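Long-range contacts in pleckstrin homology domain-containing family M member 2 (Homo sapiens, PDB 3CXB), which binds the Salmonella effector SifA through its PH domain and, as its name suggests, probably also engages kinesin: residues Gly55-Ala60 with Phe69-Ser74; Tyr8-Ser13 with Pro77-Ser82. All blocks are in the same frame, centred on the assembly; numbering follows the deposited sequence.

Contact 1: residues Gly55-Ala60 with Phe69-Ser74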
loop_
_atom_site.group_PDB
_atom_site.type_symbol
_atom_site.label_atom_id
_atom_site.label_comp_id
_atom_site.label_asym_id
_atom_site.label_seq_id
_atom_site.Cartn_x
_atom_site.Cartn_y
_atom_site.Cartn_z
ATOM N N GLY B 55 10.438 5.759 -1.298
ATOM C CA GLY B 55 11.618 5.586 -0.489
ATOM C C GLY B 55 11.871 4.141 -0.150
ATOM O O GLY B 55 12.902 3.836 0.438
ATOM N N GLY B 56 10.949 3.248 -0.519
ATOM C CA GLY B 56 11.128 1.835 -0.220
ATOM C C GLY B 56 9.867 1.174 0.307
ATOM O O GLY B 56 8.794 1.782 0.295
ATOM N N CYS B 57 9.991 -0.076 0.751
ATOM C CA CYS B 57 8.870 -0.842 1.307
ATOM C C CYS B 57 9.400 -1.732 2.419
ATOM O O CYS B 57 10.504 -2.258 2.317
ATOM C CB CYS B 57 8.248 -1.785 0.262
ATOM S SG CYS B 57 7.498 -1.067 -1.204
ATOM N N ARG B 58 8.612 -1.941 3.461
ATOM C CA ARG B 58 9.049 -2.820 4.526
ATOM C C ARG B 58 7.849 -3.443 5.235
ATOM O O ARG B 58 6.734 -2.953 5.136
ATOM C CB ARG B 58 9.910 -2.044 5.527
ATOM C CG ARG B 58 9.178 -0.937 6.259
ATOM C CD ARG B 58 10.136 -0.102 7.095
ATOM N NE ARG B 58 9.643 0.101 8.456
ATOM C CZ ARG B 58 9.831 -0.749 9.462
ATOM N NH1 ARG B 58 10.510 -1.881 9.280
ATOM N NH2 ARG B 58 9.347 -0.458 10.660
ATOM N N ARG B 59 8.074 -4.545 5.930
ATOM C CA ARG B 59 7.009 -5.164 6.686
ATOM C C ARG B 59 6.887 -4.256 7.907
ATOM O O ARG B 59 7.893 -3.746 8.401
ATOM C CB ARG B 59 7.408 -6.582 7.104
ATOM C CG ARG B 59 7.143 -7.665 6.058
ATOM C CD ARG B 59 8.077 -8.827 6.304
ATOM N NE ARG B 59 7.415 -10.127 6.337
ATOM C CZ ARG B 59 7.475 -11.017 5.358
ATOM N NH1 ARG B 59 6.846 -12.179 5.472
ATOM N NH2 ARG B 59 8.164 -10.739 4.258
ATOM N N ALA B 60 5.669 -4.041 8.389
ATOM C CA ALA B 60 5.468 -3.166 9.533
ATOM C C ALA B 60 5.370 -3.900 10.859
ATOM O O ALA B 60 5.362 -5.128 10.911
ATOM C CB ALA B 60 4.225 -2.324 9.324
ATOM N N PHE B 69 2.154 -3.866 6.097
ATOM C CA PHE B 69 3.377 -3.379 5.464
ATOM C C PHE B 69 3.189 -1.943 4.982
ATOM O O PHE B 69 2.065 -1.459 4.863
ATOM C CB PHE B 69 3.755 -4.277 4.291
ATOM C CG PHE B 69 2.685 -4.379 3.230
ATOM C CD1 PHE B 69 2.739 -3.585 2.084
ATOM C CD2 PHE B 69 1.647 -5.298 3.365
ATOM C CE1 PHE B 69 1.781 -3.708 1.087
ATOM C CE2 PHE B 69 0.675 -5.433 2.371
ATOM C CZ PHE B 69 0.738 -4.642 1.228
ATOM N N GLN B 70 4.287 -1.260 4.689
ATOM C CA GLN B 70 4.178 0.119 4.268
ATOM C C GLN B 70 5.005 0.487 3.042
ATOM O O GLN B 70 6.015 -0.143 2.734
ATOM C CB GLN B 70 4.546 1.013 5.437
ATOM C CG GLN B 70 5.923 0.714 5.976
ATOM C CD GLN B 70 6.225 1.383 7.313
ATOM O OE1 GLN B 70 7.391 1.525 7.685
ATOM N NE2 GLN B 70 5.181 1.774 8.051
ATOM N N VAL B 71 4.540 1.513 2.336
ATOM C CA VAL B 71 5.217 2.016 1.156
ATOM C C VAL B 71 5.675 3.420 1.508
ATOM O O VAL B 71 4.852 4.320 1.608
ATOM C CB VAL B 71 4.255 2.085 -0.044
ATOM C CG1 VAL B 71 4.959 2.672 -1.257
ATOM C CG2 VAL B 71 3.754 0.698 -0.371
ATOM N N ILE B 72 6.979 3.600 1.709
ATOM C CA ILE B 72 7.542 4.896 2.059
ATOM C C ILE B 72 7.439 5.926 0.931
ATOM O O ILE B 72 7.751 5.639 -0.223
ATOM C CB ILE B 72 9.021 4.773 2.462
ATOM C CG1 ILE B 72 9.163 4.173 3.874
ATOM C CG2 ILE B 72 9.641 6.156 2.471
ATOM C CD1 ILE B 72 8.594 2.793 4.068
ATOM N N LEU B 73 7.010 7.132 1.279
ATOM C CA LEU B 73 6.861 8.190 0.301
ATOM C C LEU B 73 7.622 9.436 0.712
ATOM O O LEU B 73 7.682 9.784 1.888
ATOM C CB LEU B 73 5.384 8.510 0.124
ATOM C CG LEU B 73 4.540 7.323 -0.349
ATOM C CD1 LEU B 73 3.064 7.690 -0.297
ATOM C CD2 LEU B 73 4.939 6.926 -1.755
ATOM N N SER B 74 8.189 10.110 -0.279
ATOM C CA SER B 74 8.980 11.309 -0.069
ATOM C C SER B 74 8.155 12.529 0.305
ATOM O O SER B 74 7.106 12.802 -0.291
ATOM C CB SER B 74 9.791 11.617 -1.331
ATOM O OG SER B 74 10.550 10.494 -1.749
#

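Contact 2: residues Tyr8-Ser13 with Pro77-Ser82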
loop_
_atom_site.group_PDB
_atom_site.type_symbol
_atom_site.label_atom_id
_atom_site.label_comp_id
_atom_site.label_asym_id
_atom_site.label_seq_id
_atom_site.Cartn_x
_atom_site.Cartn_y
_atom_site.Cartn_z
ATOM N N TYR B 8 -6.054 -0.130 4.513
ATOM C CA TYR B 8 -5.017 0.859 4.727
ATOM C C TYR B 8 -5.379 1.790 5.864
ATOM O O TYR B 8 -6.496 2.287 5.937
ATOM C CB TYR B 8 -4.752 1.643 3.433
ATOM C CG TYR B 8 -5.839 2.608 3.006
ATOM C CD1 TYR B 8 -5.876 3.910 3.501
ATOM C CD2 TYR B 8 -6.833 2.222 2.105
ATOM C CE1 TYR B 8 -6.876 4.808 3.113
ATOM C CE2 TYR B 8 -7.843 3.115 1.709
ATOM C CZ TYR B 8 -7.855 4.404 2.219
ATOM O OH TYR B 8 -8.840 5.292 1.855
ATOM N N LYS B 9 -4.433 2.005 6.769
ATOM C CA LYS B 9 -4.661 2.882 7.905
ATOM C C LYS B 9 -4.699 4.320 7.428
ATOM O O LYS B 9 -5.433 5.143 7.969
ATOM C CB LYS B 9 -3.548 2.706 8.940
ATOM C CG LYS B 9 -3.648 3.632 10.144
ATOM C CD LYS B 9 -2.657 3.209 11.227
ATOM C CE LYS B 9 -2.630 4.174 12.406
ATOM N NZ LYS B 9 -2.233 5.547 11.986
ATOM N N ALA B 10 -3.909 4.606 6.396
ATOM C CA ALA B 10 -3.818 5.945 5.827
ATOM C C ALA B 10 -5.177 6.631 5.748
ATOM O O ALA B 10 -6.226 5.982 5.830
ATOM C CB ALA B 10 -3.171 5.883 4.438
ATOM N N GLY B 11 -5.147 7.951 5.594
ATOM C CA GLY B 11 -6.375 8.720 5.514
ATOM C C GLY B 11 -7.279 8.486 6.709
ATOM O O GLY B 11 -8.469 8.212 6.552
ATOM N N THR B 12 -6.711 8.594 7.907
ATOM C CA THR B 12 -7.490 8.386 9.111
ATOM C C THR B 12 -6.659 8.468 10.377
ATOM O O THR B 12 -5.492 8.078 10.392
ATOM N N SER B 13 -7.269 8.978 11.442
ATOM C CA SER B 13 -6.579 9.104 12.710
ATOM C C SER B 13 -7.531 9.540 13.808
ATOM O O SER B 13 -7.869 8.755 14.693
ATOM N N PRO B 77 3.572 11.369 4.410
ATOM C CA PRO B 77 3.262 10.117 5.106
ATOM C C PRO B 77 3.150 8.860 4.248
ATOM O O PRO B 77 2.569 8.870 3.174
ATOM C CB PRO B 77 1.962 10.448 5.836
ATOM C CG PRO B 77 1.352 11.487 4.966
ATOM C CD PRO B 77 2.525 12.364 4.677
ATOM N N CYS B 78 3.712 7.775 4.764
ATOM C CA CYS B 78 3.715 6.487 4.084
ATOM C C CYS B 78 2.339 5.857 3.935
ATOM O O CYS B 78 1.393 6.208 4.632
ATOM C CB CYS B 78 4.618 5.505 4.837
ATOM S SG CYS B 78 3.964 4.913 6.456
ATOM N N LEU B 79 2.233 4.899 3.029
ATOM C CA LEU B 79 0.975 4.217 2.822
ATOM C C LEU B 79 0.933 2.967 3.704
ATOM O O LEU B 79 1.688 2.029 3.486
ATOM C CB LEU B 79 0.839 3.851 1.341
ATOM C CG LEU B 79 -0.367 3.021 0.894
ATOM C CD1 LEU B 79 -1.652 3.677 1.372
ATOM C CD2 LEU B 79 -0.361 2.873 -0.625
ATOM N N GLU B 80 0.075 2.955 4.718
ATOM C CA GLU B 80 -0.010 1.780 5.585
ATOM C C GLU B 80 -1.024 0.802 5.007
ATOM O O GLU B 80 -2.223 1.076 4.987
ATOM C CB GLU B 80 -0.430 2.170 7.002
ATOM C CG GLU B 80 0.707 2.620 7.910
ATOM C CD GLU B 80 1.459 1.475 8.575
ATOM O OE1 GLU B 80 2.293 1.762 9.466
ATOM O OE2 GLU B 80 1.226 0.295 8.209
ATOM N N LEU B 81 -0.533 -0.335 4.531
ATOM C CA LEU B 81 -1.404 -1.340 3.946
ATOM C C LEU B 81 -1.496 -2.578 4.827
ATOM O O LEU B 81 -0.695 -2.773 5.733
ATOM C CB LEU B 81 -0.892 -1.732 2.557
ATOM C CG LEU B 81 -0.842 -0.655 1.471
ATOM C CD1 LEU B 81 -0.179 -1.212 0.216
ATOM C CD2 LEU B 81 -2.250 -0.183 1.148
ATOM N N SER B 82 -2.488 -3.414 4.556
ATOM C CA SER B 82 -2.681 -4.643 5.316
ATOM C C SER B 82 -3.350 -5.682 4.436
ATOM O O SER B 82 -4.353 -5.394 3.795
ATOM C CB SER B 82 -3.552 -4.386 6.543
ATOM O OG SER B 82 -3.568 -5.526 7.385
#

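Contact 1: residues Gly55-Ala60 with Phe69-Ser74
R58 and Q70 face each other as a hydrogen-bonded antiparallel pair: R58 N donates to Q70 O at 3.2 Å, and Q70 N returns the bond to R58 O at 3.0 Å. Further along, I72 serves two successive glycines. G55 N donates to I72 O (2.9 Å), and I72 N gives a second 2.9 Å bond to G56 O. The axes of 55-59 and 69-73 run at 167°, as expected for a hairpin. C57, in the non-hydrogen-bonded pair with V71, also sends its CA-H to Q70 O (CA to O 3.3 Å), the acceptor already used by R58 N.

On one face the side chains of R58 and Q70 run abreast in a common direction, with CG to CG 3.7 Å apart. R58 NE makes a weak, bent bond to Q70 OE1 (2.8 Å), the guanidinium and amide planes being turned 70° from each other. Q70 CG sits between the backbone N and the carbonyl carbon (chi1 57°), and the chain beyond it is extended, which brings the amide alongside R58.

Apolar contact lies on the other face, where C57 SG meets V71 CG2 at 4.2 Å.

This face is turned to helix 86-100: C57 touches M93, L96 and C97, F69 touches M89, and R59 forms a salt bridge with E86 of the same helix. Strand 79-82 flanks 69-73 on its remaining edge.

Contact 2: residues Tyr8-Ser13 with Pro77-Ser82
K9 N donates to E80 O at 3.0 Å, the hydrogen bond that links these two segments. Its N-H...O angle of 135° is well short of straight, and E80 O sits too near a neighbouring atom in the model, so the exact geometry is uncertain. The bond lies beside the antiparallel non-hydrogen-bonded pair Y8 and L81, whose CA atoms are 4.3 Å apart.

The apolar part of the contact gathers around the CB atoms of Y8 and A10. L81 CD2 meets Y8 CB at 3.8 Å. L79 CD1 spans Y8 and A10, lying 4.2 Å from Y8 CB and 4.1 Å from A10 CB; with L79 CG opposite its backbone N (chi1 175°), the branch is brought round to the end of strand 2-8 and the start of the loop. Y8 chi1 of 71° places CG between the backbone N and the carbonyl carbon, turning the ring from 77-82. A10 CA lies in the ring plane, at its edge.

K9 and E80 touch through their CB atoms, 3.7 Å apart, after which the two chains diverge. K9 NZ stands 6.4 Å from E80 OE1, so any attraction is at most long-range; E80 has a long, weak ion pair with R65.

Here the first and last strands of the PH domain, 2-8 and 79-82, meet, linking strands 2-8, 21-28, 31-35 and 45-48 to strands 54-59, 68-73 and 79-82. The Y8 side chain touches Q34 of strand 31-35 and K21 and C23 of strand 21-28, while L79 and L81 pack on V71 and F69 of strand 68-73.

In the fold
From the N terminus, the chain runs through strand 2-8 into the loop of contact 2, which is closed only when strand 79-82 arrives about 70 residues later. Contact 1 is nested inside that span as the hairpin of strands 54-59 and 68-73. Strand 68-73 is followed directly by 79-82, and the two are neighbours in the sheet: L81 N to F69 O (2.9 Å) and L79 N to V71 O are probable hydrogen bonds, so contact 1 is tied to contact 2. Together they give the strand order 2-8, 79-82, 68-73, 54-59, joining the first strand to the later ones before helix 86-100, as in the PH fold.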